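Side-chain contacts in multidrug resistance protein (PDB 1YC9), which probably acts as a trimeric outer-membrane exit duct of the outer membrane factor family, through which a multidrug efflux system expels toxic compounds: residues D32-H37 against N149-L154; N36-E41 against P228-S233; R156-Q161 against L215-L220. The protein carries 1 engineered substitution. All coordinates share one frame; numbering follows the deposited sequence.

Contact 1: residues D32-H37 against N149-L154; sequences DAQLNH and NAYAEL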
# COMPACT_ATOMS: atom_id res chain seq x y z
N ASP A 32 17.04 28.75 7.36
CA ASP A 32 16.57 28.34 8.66
C ASP A 32 17.43 27.22 9.22
O ASP A 32 17.32 26.03 8.83
CB ASP A 32 15.09 27.95 8.59
CG ASP A 32 14.53 27.61 9.92
OD1 ASP A 32 13.29 27.76 10.07
OD2 ASP A 32 15.21 27.22 10.90
N ALA A 33 18.33 27.56 10.14
CA ALA A 33 19.26 26.56 10.60
C ALA A 33 18.73 25.38 11.42
O ALA A 33 19.23 24.29 11.32
CB ALA A 33 20.32 27.26 11.52
N GLN A 34 17.68 25.58 12.21
CA GLN A 34 16.66 24.59 12.46
C GLN A 34 16.27 23.56 11.42
O GLN A 34 16.44 22.36 11.69
CB GLN A 34 15.45 25.14 13.21
CG GLN A 34 14.81 24.02 14.07
CD GLN A 34 13.64 24.47 14.87
OE1 GLN A 34 12.71 25.13 14.34
NE2 GLN A 34 13.63 24.07 16.12
N LEU A 35 15.77 24.02 10.30
CA LEU A 35 15.40 23.10 9.24
C LEU A 35 16.62 22.35 8.78
O LEU A 35 16.63 21.13 8.66
CB LEU A 35 14.78 23.86 8.09
CG LEU A 35 14.37 23.00 6.88
CD1 LEU A 35 13.46 21.86 7.35
CD2 LEU A 35 13.68 23.85 5.85
N ASN A 36 17.69 23.10 8.51
CA ASN A 36 18.97 22.50 8.13
C ASN A 36 19.41 21.40 9.05
O ASN A 36 19.82 20.36 8.59
CB ASN A 36 20.07 23.56 8.12
CG ASN A 36 19.88 24.57 7.04
OD1 ASN A 36 18.98 24.46 6.21
ND2 ASN A 36 20.74 25.59 7.03
N HIS A 37 19.34 21.65 10.35
CA HIS A 37 19.78 20.68 11.34
C HIS A 37 18.91 19.40 11.37
O HIS A 37 19.43 18.28 11.46
CB HIS A 37 19.81 21.29 12.72
CG HIS A 37 20.83 20.67 13.61
ND1 HIS A 37 20.59 19.54 14.36
CD2 HIS A 37 22.13 21.02 13.87
CE1 HIS A 37 21.68 19.21 15.03
NE2 HIS A 37 22.62 20.09 14.75
N ASN A 149 8.20 19.36 4.38
CA ASN A 149 6.74 19.48 4.35
C ASN A 149 6.11 19.47 5.75
O ASN A 149 5.22 20.29 6.00
CB ASN A 149 6.09 18.47 3.42
CG ASN A 149 6.24 18.85 1.95
OD1 ASN A 149 5.83 19.91 1.52
ND2 ASN A 149 6.85 17.99 1.20
N ALA A 150 6.66 18.66 6.64
CA ALA A 150 6.21 18.64 8.03
C ALA A 150 6.56 19.98 8.71
O ALA A 150 5.75 20.54 9.44
CB ALA A 150 6.75 17.45 8.75
N TYR A 151 7.70 20.55 8.32
CA TYR A 151 8.16 21.83 8.79
C TYR A 151 7.30 22.98 8.29
O TYR A 151 6.98 23.89 9.05
CB TYR A 151 9.64 22.01 8.42
CG TYR A 151 10.39 23.00 9.28
CD1 TYR A 151 10.79 22.68 10.57
CD2 TYR A 151 10.74 24.25 8.77
CE1 TYR A 151 11.50 23.57 11.35
CE2 TYR A 151 11.46 25.14 9.53
CZ TYR A 151 11.83 24.80 10.81
OH TYR A 151 12.52 25.69 11.55
N ALA A 152 6.89 22.91 7.02
CA ALA A 152 5.98 23.83 6.44
C ALA A 152 4.69 23.90 7.24
O ALA A 152 4.16 24.98 7.48
CB ALA A 152 5.67 23.49 5.00
N GLU A 153 4.21 22.73 7.65
CA GLU A 153 3.01 22.66 8.42
C GLU A 153 3.24 23.25 9.81
O GLU A 153 2.37 23.97 10.31
CB GLU A 153 2.55 21.21 8.51
CG GLU A 153 1.30 21.01 9.36
CD GLU A 153 0.06 21.74 8.89
OE1 GLU A 153 -0.92 21.66 9.66
OE2 GLU A 153 -0.02 22.45 7.85
N LEU A 154 4.38 22.94 10.41
CA LEU A 154 4.73 23.51 11.72
C LEU A 154 4.67 25.05 11.62
O LEU A 154 4.10 25.71 12.47
CB LEU A 154 6.10 23.05 12.18
CG LEU A 154 6.49 23.51 13.57
CD1 LEU A 154 5.55 22.89 14.62
CD2 LEU A 154 7.90 23.14 13.90
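Y151 and D32 reach each other because both side chains start out in the same way: in each, CG stands anti to the backbone N (chi1 -157° in Y151, -176° in D32), which sends the phenol out from helix 117-183 and the carboxylate out from the start of helix 33-44 to meet it from the opposite direction. The tyrosine is the donor, with Y151 OH 2.7 Å from D32 OD1. D32 OD1 lies in the plane of the ring, at its edge, whereas the hydroxyl approaches the carboxylate from 39° above the carboxylate plane. D32 is also the N-cap of helix 33-44: its other oxygen, D32 OD2, accepts a weak bond from L35 N at 3.3 Å. One buried carboxylate thus ties the first turn of this helix to the tyrosine, and OD1 takes a further bond from H238 N. L35 covers one face of the Y151 ring, its CD1 lying 4.1 Å from the ring centroid in a CH-pi contact set off toward the rim, close to CG. The CB of Q34 closes on the hydroxyl, 3.4 Å from Y151 OH. P237 also touches Y151, and I234 lies against Q34 and L154. Around helix 117-183 at this level, A150 and L154 face helix 189-223, while A152 packs on F423, S424 and L427 of helix 398-433.

Contact 2: residues N36-E41 against P228-S233; sequences NHLIEE and PDRAAS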
# COMPACT_ATOMS: atom_id res chain seq x y z
N ASN A 36 17.69 23.10 8.51
CA ASN A 36 18.97 22.50 8.13
C ASN A 36 19.41 21.40 9.05
O ASN A 36 19.82 20.36 8.59
CB ASN A 36 20.07 23.56 8.12
CG ASN A 36 19.88 24.57 7.04
OD1 ASN A 36 18.98 24.46 6.21
ND2 ASN A 36 20.74 25.59 7.03
N HIS A 37 19.34 21.65 10.35
CA HIS A 37 19.78 20.68 11.34
C HIS A 37 18.91 19.40 11.37
O HIS A 37 19.43 18.28 11.46
CB HIS A 37 19.81 21.29 12.72
CG HIS A 37 20.83 20.67 13.61
ND1 HIS A 37 20.59 19.54 14.36
CD2 HIS A 37 22.13 21.02 13.87
CE1 HIS A 37 21.68 19.21 15.03
NE2 HIS A 37 22.62 20.09 14.75
N LEU A 38 17.59 19.58 11.28
CA LEU A 38 16.64 18.47 11.21
C LEU A 38 16.94 17.58 10.01
O LEU A 38 17.04 16.38 10.15
CB LEU A 38 15.20 19.00 11.14
CG LEU A 38 14.67 19.60 12.44
CD1 LEU A 38 13.40 20.38 12.21
CD2 LEU A 38 14.47 18.52 13.46
N ILE A 39 17.13 18.17 8.84
CA ILE A 39 17.35 17.36 7.67
C ILE A 39 18.74 16.69 7.78
O ILE A 39 18.89 15.47 7.59
CB ILE A 39 17.15 18.18 6.41
CG1 ILE A 39 15.66 18.52 6.30
CG2 ILE A 39 17.63 17.43 5.21
CD1 ILE A 39 15.31 19.43 5.16
N GLU A 40 19.74 17.46 8.17
CA GLU A 40 21.08 16.92 8.35
C GLU A 40 21.16 15.74 9.31
O GLU A 40 21.79 14.75 8.98
CB GLU A 40 22.02 18.04 8.75
CG GLU A 40 22.22 18.95 7.54
CD GLU A 40 22.66 20.36 7.68
OE1 GLU A 40 23.17 20.68 8.78
OE2 GLU A 40 22.43 21.18 6.77
N GLU A 41 20.47 15.83 10.44
CA GLU A 41 20.34 14.73 11.40
C GLU A 41 19.77 13.47 10.75
O GLU A 41 20.32 12.37 10.92
CB GLU A 41 19.45 15.12 12.59
CG GLU A 41 20.06 16.07 13.60
CD GLU A 41 18.98 16.65 14.52
OE1 GLU A 41 18.27 15.89 15.19
OE2 GLU A 41 18.81 17.88 14.57
N PRO A 228 10.62 11.20 21.15
CA PRO A 228 9.94 12.46 21.42
C PRO A 228 10.65 13.51 22.26
O PRO A 228 10.12 14.63 22.28
CB PRO A 228 8.62 12.00 22.04
CG PRO A 228 8.90 10.70 22.62
CD PRO A 228 9.92 10.05 21.74
N ASP A 229 11.80 13.24 22.88
CA ASP A 229 12.66 14.27 23.51
C ASP A 229 13.31 15.27 22.53
O ASP A 229 13.64 16.40 22.90
CB ASP A 229 13.83 13.61 24.25
CG ASP A 229 13.47 13.20 25.67
OD1 ASP A 229 12.38 12.61 25.88
OD2 ASP A 229 14.22 13.43 26.64
N ARG A 230 13.55 14.84 21.31
CA ARG A 230 13.96 15.75 20.26
C ARG A 230 12.90 16.82 19.96
O ARG A 230 13.23 17.93 19.48
CB ARG A 230 14.26 14.95 18.98
CG ARG A 230 14.69 15.75 17.80
CD ARG A 230 16.00 16.52 18.08
NE ARG A 230 16.48 17.33 16.98
CZ ARG A 230 16.16 18.60 16.77
NH1 ARG A 230 16.73 19.24 15.76
NH2 ARG A 230 15.28 19.23 17.53
N ALA A 231 11.65 16.48 20.18
CA ALA A 231 10.56 17.42 19.89
C ALA A 231 10.58 18.64 20.84
O ALA A 231 10.13 19.73 20.46
CB ALA A 231 9.23 16.69 19.98
N ALA A 232 11.17 18.44 22.03
CA ALA A 232 11.19 19.44 23.11
C ALA A 232 12.07 20.60 22.80
O ALA A 232 11.93 21.67 23.39
CB ALA A 232 11.67 18.79 24.43
N SER A 233 13.00 20.41 21.88
CA SER A 233 13.90 21.47 21.50
C SER A 233 13.52 22.05 20.14
O SER A 233 14.23 22.85 19.59
CB SER A 233 15.34 20.97 21.54
OG SER A 233 15.56 19.99 20.55
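R230 and E41 are joined by two parallel-running bonds with their flat groups almost in one plane, while a leucine methyl lies over the guanidinium. The salt bridge crosses between helix 33-44 and the connection that follows helix 189-223, in the part of this TolC-like fold where short helices and loops pack around the middle of the long helical barrel. R230 grips the carboxylate side-on: R230 NE donates to E41 OE1 at 2.9 Å, nearly straight at 173°, and R230 NH1 donates to E41 OE2 at 2.8 Å, somewhat less straight. Each carboxylate oxygen uses its syn lone pair, and the two planes differ by 17°, so the pair of bonds fixes the rotation of both groups. The arginine arrives by a bend at CB-CG (chi2 61°), after which its chain runs out straight; the glutamate comes from the opposite direction, extended beyond CG. E41 has other partners as well. E41 OE1 accepts from Q226 NE2, and H37, one turn earlier on the same helix, directs ND1 at E41 OE2; their modelled separation is too short to be taken literally, and its exact value is doubtful. The carboxylate therefore draws together helix 33-44, Q226 and the 228-233 connection, and the nearby arginine would be expected to stabilise its negative charge. Within the same connection A231 rests on K217, N218 and A221 of helix 189-223, and P228 touches A357 of a neighbouring subunit. Back at the bridge, L38 comes in over the rim of one guanidinium face, where its CD2 methyl is 3.3 Å from R230 NH1 and 3.7 Å from R230 CZ.

Contact 3: residues R156-Q161 against L215-L220; sequences RLYANQ and LQKNAL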
# COMPACT_ATOMS: atom_id res chain seq x y z
N ARG A 156 3.04 26.94 9.46
CA ARG A 156 1.67 27.31 9.23
C ARG A 156 0.92 27.33 10.55
O ARG A 156 0.11 28.23 10.80
CB ARG A 156 0.97 26.36 8.28
CG ARG A 156 -0.36 26.85 7.75
CD ARG A 156 -1.19 25.81 7.00
NE ARG A 156 -1.60 24.75 7.90
CZ ARG A 156 -2.63 24.81 8.73
NH1 ARG A 156 -2.88 23.79 9.53
NH2 ARG A 156 -3.41 25.87 8.79
N LEU A 157 1.17 26.31 11.37
CA LEU A 157 0.52 26.20 12.67
C LEU A 157 0.92 27.36 13.59
O LEU A 157 0.05 27.97 14.28
CB LEU A 157 0.81 24.86 13.31
CG LEU A 157 0.04 23.74 12.62
CD1 LEU A 157 0.64 22.39 13.08
CD2 LEU A 157 -1.46 23.83 12.87
N TYR A 158 2.20 27.69 13.63
CA TYR A 158 2.70 28.80 14.45
C TYR A 158 2.11 30.12 13.97
O TYR A 158 1.74 30.94 14.78
CB TYR A 158 4.23 28.89 14.46
CG TYR A 158 4.91 28.20 15.59
CD1 TYR A 158 5.43 26.91 15.42
CD2 TYR A 158 5.04 28.80 16.82
CE1 TYR A 158 6.09 26.26 16.44
CE2 TYR A 158 5.71 28.13 17.89
CZ TYR A 158 6.23 26.86 17.67
OH TYR A 158 6.88 26.17 18.63
N ALA A 159 1.95 30.29 12.65
CA ALA A 159 1.30 31.49 12.12
C ALA A 159 -0.17 31.59 12.56
O ALA A 159 -0.63 32.67 12.94
CB ALA A 159 1.40 31.55 10.55
N ASN A 160 -0.90 30.47 12.48
CA ASN A 160 -2.27 30.44 12.94
C ASN A 160 -2.33 30.68 14.47
O ASN A 160 -3.21 31.38 14.92
CB ASN A 160 -2.94 29.13 12.55
CG ASN A 160 -3.49 29.17 11.15
OD1 ASN A 160 -4.63 29.46 10.95
ND2 ASN A 160 -2.65 28.87 10.16
N GLN A 161 -1.34 30.18 15.21
CA GLN A 161 -1.26 30.47 16.62
C GLN A 161 -1.13 31.99 16.86
O GLN A 161 -1.86 32.54 17.67
CB GLN A 161 -0.13 29.73 17.27
CG GLN A 161 0.06 30.10 18.78
CD GLN A 161 1.26 29.44 19.40
OE1 GLN A 161 2.39 29.74 19.05
NE2 GLN A 161 1.01 28.57 20.34
N LEU A 215 1.84 18.07 18.37
CA LEU A 215 1.77 16.89 17.55
C LEU A 215 2.69 16.97 16.35
O LEU A 215 3.34 15.99 16.00
CB LEU A 215 0.33 16.68 17.04
CG LEU A 215 -0.69 16.32 18.12
CD1 LEU A 215 -2.06 16.24 17.50
CD2 LEU A 215 -0.31 15.01 18.89
N GLN A 216 2.77 18.14 15.75
CA GLN A 216 3.64 18.32 14.61
C GLN A 216 5.13 18.24 15.00
O GLN A 216 5.94 17.68 14.27
CB GLN A 216 3.36 19.63 13.94
CG GLN A 216 3.97 19.67 12.54
CD GLN A 216 3.25 18.75 11.53
OE1 GLN A 216 3.77 18.55 10.47
NE2 GLN A 216 2.09 18.19 11.87
N LYS A 217 5.48 18.74 16.17
CA LYS A 217 6.84 18.54 16.70
C LYS A 217 7.17 17.07 16.96
O LYS A 217 8.29 16.62 16.69
CB LYS A 217 7.06 19.31 17.99
CG LYS A 217 7.08 20.80 17.80
CD LYS A 217 7.07 21.50 19.17
CE LYS A 217 7.22 23.00 18.95
NZ LYS A 217 7.36 23.76 20.20
N ASN A 218 6.20 16.33 17.51
CA ASN A 218 6.34 14.92 17.69
C ASN A 218 6.63 14.26 16.32
O ASN A 218 7.51 13.39 16.24
CB ASN A 218 5.11 14.29 18.32
CG ASN A 218 4.85 14.75 19.77
OD1 ASN A 218 5.68 15.44 20.38
ND2 ASN A 218 3.71 14.41 20.27
N ALA A 219 5.92 14.67 15.28
CA ALA A 219 6.05 14.03 13.98
C ALA A 219 7.44 14.30 13.38
O ALA A 219 8.07 13.41 12.78
CB ALA A 219 4.95 14.47 13.02
N LEU A 220 7.87 15.54 13.52
CA LEU A 220 9.23 15.95 13.11
C LEU A 220 10.30 15.15 13.83
O LEU A 220 11.23 14.65 13.20
CB LEU A 220 9.45 17.44 13.30
CG LEU A 220 8.82 18.38 12.27
CD1 LEU A 220 8.68 19.86 12.75
CD2 LEU A 220 9.62 18.34 10.93
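Polar contact between Y158 and K217 rests on one hydrogen bond, in which K217 NZ donates to Y158 OH at 2.9 Å. The ammonium lies at the edge of the phenol, near the ring plane, and the two side chains cross at about a right angle. The lysine is stretched out fully beyond CG, which carries its amine across the gap between the helices; its last methylene follows, K217 CE being 3.2 Å from Y158 OH. Y158 CB leaves its helix along the interface; a first torsion of -94°, about 30° off the usual staggered value, then swings the ring so that its hydroxyl reaches the lysine. A weak bond to I234 O gives the same amine a second partner. Apolar contact is slighter: L157, whose CB is directed at the other helix, touches Q216 CB with its CD1 at 4.0 Å, the two side chains again crossing roughly at right angles. Within 156-161, N160 bends back on its own helix, and N160 ND2 gives R156 O a bond of 2.9 Å at 178°. R156 O also receives N160 N, from the opposite face of its carbonyl plane. This is packing between two long antiparallel helices of the barrel, 117-183 and 189-223. I213 continues it beside L157 and Y158, E236 and P237 touch the tyrosine, N160 OD1 and A159 turn to R413 and V416 of helix 398-433, and N218 bonds D358 and T361 of a neighbouring subunit.

Helix 33-44 serves both contact 1 and contact 2, whose centres are 9 Å apart, and Y151 CE1 meets L38 CD1 at 3.8 Å where they adjoin. Helix 117-183 likewise carries one side of contact 1 and of contact 3, with centres 10 Å apart; there L154 CD2 lies 3.6 Å from L220 CD1. Contacts 2 and 3, 14 Å apart between centres, join where A231 CB comes within 3.4 Å of K217 O. Together the three form a continuous patch binding the N-terminal short helix and the 228-233 connection to the helical barrel. A bound mercury ion lies about 13 Å from the E41 side chain, too distant for coordination by it.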